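Local coordinates for putative 6-pyruvoyl tetrahydrobiopterin synthase (Caenorhabditis elegans, PDB 2G64), which probably converts 7,8-dihydroneopterin triphosphate into 6-pyruvoyl tetrahydropterin with release of triphosphate, a zinc-dependent step in tetrahydrobiopterin synthesis, at residues 124-127 against 133-136; 76-81 against 113-118; 24-27 against 33-36; 95-98 against 102-105. The protein carries 1 engineered substitution. One frame throughout, in Å; residues are numbered along the deposited sequence.

Contact 1 (124-127 against 133-136); sequences KVTI and NIFT
Phe-135 O is gripped twice by strand 122-128: Ile-127 N donates a hydrogen bond of 2.8 Å to it (angle at the hydrogen 161°), and Thr-126 CA approaches the same Phe-135 O to 3.2 Å in a CA-H...O contact. The return bond, from Phe-135 N to Ile-127 O, is also 2.8 Å long and closes an antiparallel hydrogen-bonded pair. Ile-127 O lies in the plane of the Phe-135 ring, at its edge, 3.6 Å from Phe-135 CD2. One step along, Thr-126 and Thr-136 form a non-hydrogen-bonded pair. Their side chains run side by side in the same direction, with Thr-126 OG1 3.6 Å from Thr-136 CG2. Lys-124 approaches this pair at a slant: its chain leaves the backbone extended (chi1 -177°), bringing CD 3.9 Å from Thr-136 CB; the bend at chi3 (97°) then carries CE and NZ along Thr-136 toward a water. Lys-124 NZ donates to this water at 3.3 Å, which is also hydrogen-bonded to Thr-136 OG1. That hydroxyl has a further partner in Thr-8 OG1 of the second subunit. With an alanine at Lys-124, the aliphatic cover beside Thr-136 CB would probably be lost, and the bridging water would be left without its amine donor. Ile-127 and Phe-135 face helix 101-115, while residues 133-136 pair antiparallel with a strand of the second subunit. The two strands are thus the closing beta hairpin of the tunnelling (T-) fold, whose sheets run on from subunit to subunit.

Contact 2 (76-81 against 113-118); sequences SLVLDT and KSVMSN
Val-115 points its side chain at helix 68-80 and meets two consecutive residues there, Leu-77 and Val-78. Leu-77 also starts out toward its partner. With CG beside the backbone N (chi1 -77°) and the chain extended beyond it, its CD1 methyl comes to 4.2 Å from Val-115 CB. Val-78 meets Val-115 at a slant, branch against branch, with Val-78 CG2 and Val-115 CG2 4.0 Å apart. Val-115 is modelled in two conformers, so this methyl-to-methyl distance is doubtful. The backbones stay well separated, the nearest CA atoms, those of Leu-77 and Val-115, being 7.7 Å apart, and side chains alone bridge the interval. Val-78 is buried, its side chain packing also on Met-108, Lys-111 and Leu-112 of helix 101-115 and on Trp-50 of strand 44-57. Leu-77, by contrast, lies on the solvent side. Close by, Val-78 O takes two bonds from Thr-81, one from Thr-81 N at 3.0 Å and one from Thr-81 OG1 at 2.7 Å, the hydroxyl lying in the carbonyl plane. Thr-81 OG1 is in turn hydrogen-bonded to Tyr-107 OH of helix 101-115, a polar tie beside the apolar one. Between the two segments themselves only aliphatic carbons meet, over a modest 113 Å². Such a contact joins the C-terminal parts of the two helices by dispersion and exclusion of water, without directional bonds to fix the side-chain rotation.

Contact 3 (24-27 against 33-36); sequences EKLS and ETFG
The Phe-35 ring meets Leu-26 obliquely, the Leu-26 CD1 methyl standing 4.2 Å from Phe-35 CE2. One face of the ring is occupied by its own neighbour in sequence, the CG2 methyl of Thr-34, which sits over the ring centre 3.8 Å above the plane. Thr-34 can do this because its CG2 is anti to the backbone N while OG1 lies beside that N (chi1 -60°). The same rotation presents OG1 to the loop, where Leu-26 CD1 touches it at 3.7 Å. The side chains of Leu-26 and Thr-34 cross at about a right angle, and a single leucine methyl serves both partners. The threonine hydroxyl is not left to the methyl alone, since Thr-34 OG1 is hydrogen-bonded to Glu-30 O one turn back. The second subunit adds to the packing, with Thr-61 against Leu-26 and Ser-62 against both Thr-34 and Phe-35. Helix 28-35, whose last turn belongs to 33-36, is defined at both ends: from the N-cap position the Ser-27 side chain caps a backbone N of the first turn while Glu-30 OE1 takes Ser-27 N, consistent with a capping box, and Gly-36 leaves helical geometry with positive phi (55°). Leu-26 thus folds the approach to this short helix back over its last turn. Phe-35 probably borders the active site, its side chain about 4 Å from that of Cys-38, the predicted proton acceptor.

Contact 4 (95-98 against 102-105); sequences KTTV and ENVA
Val-98 O, in the loop leading into helix 101-115, accepts a hydrogen bond from Asn-103 in the first turn of that helix, one of the helices of this tunnelling-fold subunit. The bond runs from Asn-103 ND2 to Val-98 O over 3.1 Å and is bent, with 136° at the hydrogen. The oxygen lies 25° out of the asparagine amide plane, so the bond is serviceable but far from ideal. Asn-103 CG is beside the backbone N (chi1 -78°), which turns the carboxamide back toward the loop. Asn-103 CB, placed by the backbone, lies 3.2 Å from the same Val-98 O. An alanine in place of Asn-103 would probably leave Val-98 O without this donor and open a gap beside Thr-97. Just before the helix, Thr-100 OG1 weakly accepts from Asn-103 N, as an N-cap residue does. Packing makes up the rest. The Val-98 side chain crosses that of Asn-103 at about a right angle, though it has two modelled conformers and its closest approach is uncertain. Gly-63 of the second subunit packs on Val-98, Glu-102 and Asn-103, and Glu-102 OE2 bonds to Val-65 N of that subunit, placing this helix start at the interface. The Thr-97 and Asn-103 side chains cross at a slant, and Thr-97 CG2 sits over the face of the Asn-103 carboxamide, 3.4 Å from Asn-103 CG and 3.7 Å from Asn-103 OD1.

In the fold
Contact 4 lies between contacts 1 and 3, its centre about 13 Å from that of contact 1 and about 14 Å from that of contact 3, and touches both. Phe-135 CE1 packs 3.5 Å from Glu-102 CD, and Phe-35 packs on Val-98. All three meet the second subunit and lie near the predicted active-site residues and the zinc site: the Asn-133 side chain is about 3 Å from that of Glu-129, a probable charge-relay residue, and that of Val-98 is about 7 Å from that of the zinc ligand His-19. Contact 2 stands apart from these sites, about 31 Å from contact 3 between centres. It shares helix 101-115 with contact 4, nested in the chain loop it closes.

Contact 1 (124-127 against 133-136)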
loop_
_atom_site.group_PDB
_atom_site.type_symbol
_atom_site.label_atom_id
_atom_site.label_comp_id
_atom_site.label_asym_id
_atom_site.label_seq_id
_atom_site.Cartn_x
_atom_site.Cartn_y
_atom_site.Cartn_z
ATOM N N LYS A 124 -10.375 -14.684 -13.792
ATOM C CA LYS A 124 -10.059 -14.974 -12.396
ATOM C C LYS A 124 -10.722 -13.967 -11.466
ATOM O O LYS A 124 -10.812 -12.771 -11.788
ATOM C CB LYS A 124 -8.554 -14.966 -12.177
ATOM C CG LYS A 124 -8.168 -15.332 -10.739
ATOM C CD LYS A 124 -6.678 -15.455 -10.581
ATOM C CE LYS A 124 -6.090 -14.170 -10.035
ATOM N NZ LYS A 124 -4.583 -14.206 -9.932
ATOM N N VAL A 125 -11.172 -14.445 -10.310
ATOM C CA VAL A 125 -11.612 -13.545 -9.239
ATOM C C VAL A 125 -10.664 -13.696 -8.053
ATOM O O VAL A 125 -10.253 -14.807 -7.710
ATOM C CB VAL A 125 -13.074 -13.888 -8.802
ATOM C CG1 VAL A 125 -13.336 -13.482 -7.350
ATOM C CG2 VAL A 125 -14.083 -13.225 -9.734
ATOM N N THR A 126 -10.334 -12.575 -7.427
ATOM C CA THR A 126 -9.565 -12.558 -6.201
ATOM C C THR A 126 -10.437 -11.946 -5.099
ATOM O O THR A 126 -11.102 -10.939 -5.330
ATOM C CB THR A 126 -8.291 -11.687 -6.378
ATOM O OG1 THR A 126 -7.496 -12.248 -7.427
ATOM C CG2 THR A 126 -7.455 -11.665 -5.079
ATOM N N ILE A 127 -10.403 -12.544 -3.910
ATOM C CA ILE A 127 -10.981 -11.914 -2.724
ATOM C C ILE A 127 -9.863 -11.776 -1.697
ATOM O O ILE A 127 -9.213 -12.754 -1.368
ATOM C CB ILE A 127 -12.116 -12.788 -2.124
ATOM C CG1 ILE A 127 -13.373 -12.723 -3.026
ATOM C CG2 ILE A 127 -12.437 -12.347 -0.682
ATOM C CD1 ILE A 127 -14.028 -11.330 -3.109
ATOM N N ASN A 133 -4.655 -12.210 3.854
ATOM C CA ASN A 133 -5.339 -13.478 3.542
ATOM C C ASN A 133 -6.040 -13.309 2.193
ATOM O O ASN A 133 -7.044 -12.591 2.102
ATOM C CB ASN A 133 -6.409 -13.805 4.598
ATOM C CG ASN A 133 -5.827 -14.078 5.978
ATOM O OD1 ASN A 133 -4.799 -14.728 6.109
ATOM N ND2 ASN A 133 -6.509 -13.607 7.016
ATOM N N ILE A 134 -5.502 -13.957 1.159
ATOM C CA ILE A 134 -5.898 -13.705 -0.228
ATOM C C ILE A 134 -6.356 -15.006 -0.895
ATOM O O ILE A 134 -5.655 -16.016 -0.818
ATOM C CB ILE A 134 -4.702 -13.125 -1.023
ATOM C CG1 ILE A 134 -4.233 -11.801 -0.406
ATOM C CG2 ILE A 134 -5.067 -12.921 -2.492
ATOM C CD1 ILE A 134 -3.040 -11.927 0.539
ATOM N N PHE A 135 -7.504 -14.962 -1.576
ATOM C CA PHE A 135 -8.076 -16.154 -2.242
ATOM C C PHE A 135 -8.377 -15.909 -3.713
ATOM O O PHE A 135 -8.829 -14.812 -4.086
ATOM C CB PHE A 135 -9.360 -16.564 -1.521
ATOM C CG PHE A 135 -9.149 -16.757 -0.050
ATOM C CD1 PHE A 135 -8.949 -18.024 0.468
ATOM C CD2 PHE A 135 -9.079 -15.654 0.803
ATOM C CE1 PHE A 135 -8.699 -18.215 1.831
ATOM C CE2 PHE A 135 -8.822 -15.839 2.177
ATOM C CZ PHE A 135 -8.637 -17.122 2.679
ATOM N N THR A 136 -8.155 -16.930 -4.551
ATOM C CA THR A 136 -8.473 -16.765 -5.966
ATOM C C THR A 136 -9.194 -17.978 -6.501
ATOM O O THR A 136 -9.066 -19.095 -5.969
ATOM C CB THR A 136 -7.241 -16.462 -6.841
ATOM O OG1 THR A 136 -6.536 -17.673 -7.145
ATOM C CG2 THR A 136 -6.302 -15.412 -6.162
HETATM O O HOH W 1 -4.020 -17.117 -8.590
#

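Contact 2 (76-81 against 113-118)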
loop_
_atom_site.group_PDB
_atom_site.type_symbol
_atom_site.label_atom_id
_atom_site.label_comp_id
_atom_site.label_asym_id
_atom_site.label_seq_id
_atom_site.Cartn_x
_atom_site.Cartn_y
_atom_site.Cartn_z
ATOM N N SER A 76 -20.930 -3.726 -10.313
ATOM C CA SER A 76 -21.844 -3.040 -9.386
ATOM C C SER A 76 -23.037 -3.919 -9.023
ATOM O O SER A 76 -23.453 -3.977 -7.863
ATOM C CB SER A 76 -22.339 -1.711 -9.974
ATOM O OG SER A 76 -22.907 -0.889 -8.960
ATOM N N LEU A 77 -23.586 -4.604 -10.016
ATOM C CA LEU A 77 -24.729 -5.493 -9.810
ATOM C C LEU A 77 -24.402 -6.595 -8.810
ATOM O O LEU A 77 -25.209 -6.913 -7.922
ATOM C CB LEU A 77 -25.153 -6.109 -11.134
ATOM C CG LEU A 77 -25.953 -5.211 -12.066
ATOM C CD1 LEU A 77 -26.258 -5.985 -13.328
ATOM C CD2 LEU A 77 -27.257 -4.739 -11.379
ATOM N N VAL A 78 -23.198 -7.150 -8.924
ATOM C CA VAL A 78 -22.751 -8.169 -7.985
ATOM C C VAL A 78 -22.510 -7.552 -6.596
ATOM O O VAL A 78 -22.919 -8.117 -5.574
ATOM C CB VAL A 78 -21.463 -8.885 -8.492
ATOM C CG1 VAL A 78 -21.060 -10.007 -7.557
ATOM C CG2 VAL A 78 -21.659 -9.417 -9.935
ATOM N N LEU A 79 -21.832 -6.406 -6.564
ATOM C CA LEU A 79 -21.469 -5.763 -5.302
ATOM C C LEU A 79 -22.720 -5.353 -4.510
ATOM O O LEU A 79 -22.717 -5.349 -3.283
ATOM C CB LEU A 79 -20.564 -4.558 -5.561
ATOM C CG LEU A 79 -19.112 -4.926 -5.901
ATOM C CD1 LEU A 79 -18.431 -3.687 -6.520
ATOM C CD2 LEU A 79 -18.366 -5.401 -4.657
ATOM N N ASP A 80 -23.794 -5.032 -5.223
ATOM C CA ASP A 80 -25.050 -4.625 -4.579
ATOM C C ASP A 80 -25.589 -5.741 -3.681
ATOM O O ASP A 80 -26.258 -5.478 -2.679
ATOM C CB ASP A 80 -26.109 -4.328 -5.648
ATOM C CG ASP A 80 -25.979 -2.942 -6.246
ATOM O OD1 ASP A 80 -25.185 -2.117 -5.747
ATOM O OD2 ASP A 80 -26.674 -2.693 -7.254
ATOM N N THR A 81 -25.318 -6.985 -4.069
ATOM C CA THR A 81 -25.768 -8.153 -3.310
ATOM C C THR A 81 -25.063 -8.359 -1.959
ATOM O O THR A 81 -25.585 -9.061 -1.083
ATOM C CB THR A 81 -25.675 -9.465 -4.124
ATOM O OG1 THR A 81 -24.313 -9.935 -4.227
ATOM C CG2 THR A 81 -26.308 -9.313 -5.522
ATOM N N LYS A 113 -20.260 -13.865 -13.501
ATOM C CA LYS A 113 -20.400 -14.567 -14.785
ATOM C C LYS A 113 -21.859 -14.527 -15.280
ATOM O O LYS A 113 -22.122 -14.332 -16.478
ATOM C CB LYS A 113 -19.859 -15.980 -14.668
ATOM C CG LYS A 113 -19.341 -16.575 -15.958
ATOM C CD LYS A 113 -18.461 -17.771 -15.642
ATOM C CE LYS A 113 -18.707 -18.920 -16.601
ATOM N NZ LYS A 113 -18.038 -20.171 -16.133
ATOM N N SER A 114 -22.793 -14.644 -14.336
ATOM C CA SER A 114 -24.228 -14.621 -14.587
ATOM C C SER A 114 -24.788 -13.293 -15.109
ATOM O O SER A 114 -25.858 -13.271 -15.702
ATOM C CB SER A 114 -24.994 -15.071 -13.331
ATOM O OG SER A 114 -25.340 -13.973 -12.512
ATOM N N VAL A 115 -24.080 -12.187 -14.897
ATOM C CA VAL A 115 -24.584 -10.881 -15.316
ATOM C C VAL A 115 -23.772 -10.260 -16.447
ATOM O O VAL A 115 -24.128 -9.207 -16.972
ATOM C CB VAL A 115 -24.755 -9.863 -14.142
ATOM C CG1 VAL A 115 -25.744 -10.387 -13.102
ATOM C CG2 VAL A 115 -23.410 -9.478 -13.503
ATOM N N MET A 116 -22.688 -10.918 -16.841
ATOM C CA MET A 116 -21.771 -10.306 -17.803
ATOM C C MET A 116 -22.292 -10.301 -19.229
ATOM O O MET A 116 -22.802 -11.310 -19.704
ATOM C CB MET A 116 -20.410 -10.992 -17.774
ATOM C CG MET A 116 -19.507 -10.484 -16.685
ATOM S SD MET A 116 -17.962 -11.385 -16.690
ATOM C CE MET A 116 -17.050 -10.451 -17.945
ATOM N N SER A 117 -22.113 -9.168 -19.903
ATOM C CA SER A 117 -22.374 -9.062 -21.348
ATOM C C SER A 117 -21.522 -10.018 -22.193
ATOM O O SER A 117 -22.014 -10.606 -23.157
ATOM C CB SER A 117 -22.285 -7.600 -21.848
ATOM O OG SER A 117 -21.033 -6.969 -21.566
ATOM N N ASN A 118 -20.259 -10.194 -21.813
ATOM C CA ASN A 118 -19.382 -11.177 -22.464
ATOM C C ASN A 118 -18.615 -12.035 -21.445
ATOM O O ASN A 118 -17.454 -11.740 -21.114
ATOM C CB ASN A 118 -18.414 -10.470 -23.437
ATOM C CG ASN A 118 -17.405 -11.424 -24.079
ATOM O OD1 ASN A 118 -17.681 -12.611 -24.268
ATOM N ND2 ASN A 118 -16.231 -10.899 -24.424
#

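Contact 3 (24-27 against 33-36)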
loop_
_atom_site.group_PDB
_atom_site.type_symbol
_atom_site.label_atom_id
_atom_site.label_comp_id
_atom_site.label_asym_id
_atom_site.label_seq_id
_atom_site.Cartn_x
_atom_site.Cartn_y
_atom_site.Cartn_z
ATOM N N GLU A 24 -23.992 -25.686 9.018
ATOM C CA GLU A 24 -25.139 -26.483 9.465
ATOM C C GLU A 24 -24.866 -28.003 9.519
ATOM O O GLU A 24 -25.653 -28.750 10.093
ATOM C CB GLU A 24 -26.372 -26.163 8.609
ATOM C CG GLU A 24 -26.901 -24.761 8.849
ATOM C CD GLU A 24 -27.202 -24.515 10.310
ATOM O OE1 GLU A 24 -27.764 -25.424 10.954
ATOM O OE2 GLU A 24 -26.871 -23.423 10.818
ATOM N N LYS A 25 -23.755 -28.453 8.933
ATOM C CA LYS A 25 -23.380 -29.877 8.959
ATOM C C LYS A 25 -22.439 -30.237 10.132
ATOM O O LYS A 25 -21.959 -31.378 10.234
ATOM C CB LYS A 25 -22.742 -30.302 7.627
ATOM C CG LYS A 25 -23.551 -29.920 6.386
ATOM C CD LYS A 25 -24.288 -31.101 5.789
ATOM C CE LYS A 25 -25.173 -30.679 4.611
ATOM N NZ LYS A 25 -24.544 -30.975 3.286
ATOM N N LEU A 26 -22.165 -29.255 10.994
ATOM C CA LEU A 26 -21.333 -29.452 12.173
ATOM C C LEU A 26 -22.130 -29.163 13.448
ATOM O O LEU A 26 -23.035 -28.322 13.460
ATOM C CB LEU A 26 -20.077 -28.551 12.124
ATOM C CG LEU A 26 -19.031 -28.847 11.039
ATOM C CD1 LEU A 26 -17.890 -27.811 11.029
ATOM C CD2 LEU A 26 -18.482 -30.262 11.232
ATOM N N SER A 27 -21.765 -29.843 14.534
ATOM C CA SER A 27 -22.325 -29.530 15.846
ATOM C C SER A 27 -21.806 -28.195 16.353
ATOM O O SER A 27 -20.847 -27.640 15.801
ATOM C CB SER A 27 -21.967 -30.631 16.856
ATOM O OG SER A 27 -20.591 -30.584 17.218
ATOM N N GLU A 33 -14.642 -25.597 17.222
ATOM C CA GLU A 33 -13.322 -26.168 17.002
ATOM C C GLU A 33 -12.773 -25.889 15.599
ATOM O O GLU A 33 -11.594 -25.571 15.440
ATOM C CB GLU A 33 -13.362 -27.658 17.303
ATOM C CG GLU A 33 -13.463 -27.923 18.785
ATOM C CD GLU A 33 -14.279 -29.145 19.132
ATOM O OE1 GLU A 33 -14.770 -29.853 18.226
ATOM O OE2 GLU A 33 -14.434 -29.390 20.333
ATOM N N THR A 34 -13.631 -25.985 14.590
ATOM C CA THR A 34 -13.221 -25.778 13.193
ATOM C C THR A 34 -12.937 -24.311 12.931
ATOM O O THR A 34 -11.943 -23.968 12.287
ATOM C CB THR A 34 -14.305 -26.310 12.238
ATOM O OG1 THR A 34 -14.482 -27.717 12.480
ATOM C CG2 THR A 34 -13.937 -26.087 10.753
ATOM N N PHE A 35 -13.784 -23.438 13.470
ATOM C CA PHE A 35 -13.801 -22.046 13.033
ATOM C C PHE A 35 -13.211 -21.083 14.063
ATOM O O PHE A 35 -12.864 -19.947 13.731
ATOM C CB PHE A 35 -15.218 -21.649 12.615
ATOM C CG PHE A 35 -15.686 -22.349 11.360
ATOM C CD1 PHE A 35 -14.928 -22.275 10.170
ATOM C CD2 PHE A 35 -16.854 -23.099 11.358
ATOM C CE1 PHE A 35 -15.343 -22.926 9.013
ATOM C CE2 PHE A 35 -17.273 -23.751 10.200
ATOM C CZ PHE A 35 -16.511 -23.653 9.024
ATOM N N GLY A 36 -13.058 -21.553 15.301
ATOM C CA GLY A 36 -12.477 -20.740 16.379
ATOM C C GLY A 36 -13.199 -19.414 16.587
ATOM O O GLY A 36 -14.433 -19.364 16.599
#

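Contact 4 (95-98 against 102-105)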
loop_
_atom_site.group_PDB
_atom_site.type_symbol
_atom_site.label_atom_id
_atom_site.label_comp_id
_atom_site.label_asym_id
_atom_site.label_seq_id
_atom_site.Cartn_x
_atom_site.Cartn_y
_atom_site.Cartn_z
ATOM N N LYS A 95 -26.878 -19.061 3.031
ATOM C CA LYS A 95 -27.685 -19.900 3.940
ATOM C C LYS A 95 -27.300 -21.390 3.884
ATOM O O LYS A 95 -27.506 -22.136 4.846
ATOM C CB LYS A 95 -29.182 -19.726 3.630
ATOM C CG LYS A 95 -29.694 -18.319 3.943
ATOM C CD LYS A 95 -31.214 -18.251 3.860
ATOM C CE LYS A 95 -31.744 -16.934 4.417
ATOM N NZ LYS A 95 -31.206 -15.741 3.700
ATOM N N THR A 96 -26.747 -21.823 2.756
ATOM C CA THR A 96 -26.493 -23.251 2.531
ATOM C C THR A 96 -25.049 -23.577 2.127
ATOM O O THR A 96 -24.700 -24.749 1.927
ATOM C CB THR A 96 -27.481 -23.831 1.472
ATOM O OG1 THR A 96 -27.438 -23.014 0.295
ATOM C CG2 THR A 96 -28.924 -23.820 2.039
ATOM N N THR A 97 -24.198 -22.546 2.033
ATOM C CA THR A 97 -22.784 -22.760 1.781
ATOM C C THR A 97 -22.053 -21.809 2.733
ATOM O O THR A 97 -22.415 -20.620 2.814
ATOM C CB THR A 97 -22.422 -22.428 0.303
ATOM O OG1 THR A 97 -23.104 -23.339 -0.591
ATOM C CG2 THR A 97 -20.891 -22.506 0.082
ATOM N N VAL A 98 -21.093 -22.343 3.491
ATOM C CA VAL A 98 -20.379 -21.571 4.512
ATOM C C VAL A 98 -19.686 -20.352 3.900
ATOM O O VAL A 98 -19.121 -20.438 2.814
ATOM C CB VAL A 98 -19.350 -22.468 5.261
ATOM C CG1 VAL A 98 -18.151 -22.846 4.362
ATOM C CG2 VAL A 98 -18.901 -21.812 6.553
ATOM N N GLU A 102 -12.924 -18.571 0.566
ATOM C CA GLU A 102 -12.916 -19.516 -0.577
ATOM C C GLU A 102 -14.285 -19.507 -1.242
ATOM O O GLU A 102 -14.410 -19.347 -2.462
ATOM C CB GLU A 102 -12.594 -20.950 -0.090
ATOM C CG GLU A 102 -11.140 -21.180 0.365
ATOM C CD GLU A 102 -10.906 -20.896 1.848
ATOM O OE1 GLU A 102 -11.634 -20.061 2.461
ATOM O OE2 GLU A 102 -9.958 -21.495 2.388
ATOM N N ASN A 103 -15.329 -19.665 -0.437
ATOM C CA ASN A 103 -16.691 -19.745 -0.992
ATOM C C ASN A 103 -17.238 -18.398 -1.453
ATOM O O ASN A 103 -18.073 -18.335 -2.370
ATOM C CB ASN A 103 -17.655 -20.446 -0.013
ATOM C CG ASN A 103 -17.501 -21.956 -0.023
ATOM O OD1 ASN A 103 -17.366 -22.577 -1.094
ATOM N ND2 ASN A 103 -17.478 -22.564 1.174
ATOM N N VAL A 104 -16.740 -17.320 -0.856
ATOM C CA VAL A 104 -17.079 -15.970 -1.323
ATOM C C VAL A 104 -16.479 -15.757 -2.714
ATOM O O VAL A 104 -17.123 -15.222 -3.600
ATOM C CB VAL A 104 -16.585 -14.873 -0.333
ATOM C CG1 VAL A 104 -16.857 -13.464 -0.891
ATOM C CG2 VAL A 104 -17.290 -15.042 1.051
ATOM N N ALA A 105 -15.239 -16.203 -2.910
ATOM C CA ALA A 105 -14.599 -16.025 -4.217
ATOM C C ALA A 105 -15.416 -16.747 -5.296
ATOM O O ALA A 105 -15.639 -16.225 -6.396
ATOM C CB ALA A 105 -13.184 -16.551 -4.162
#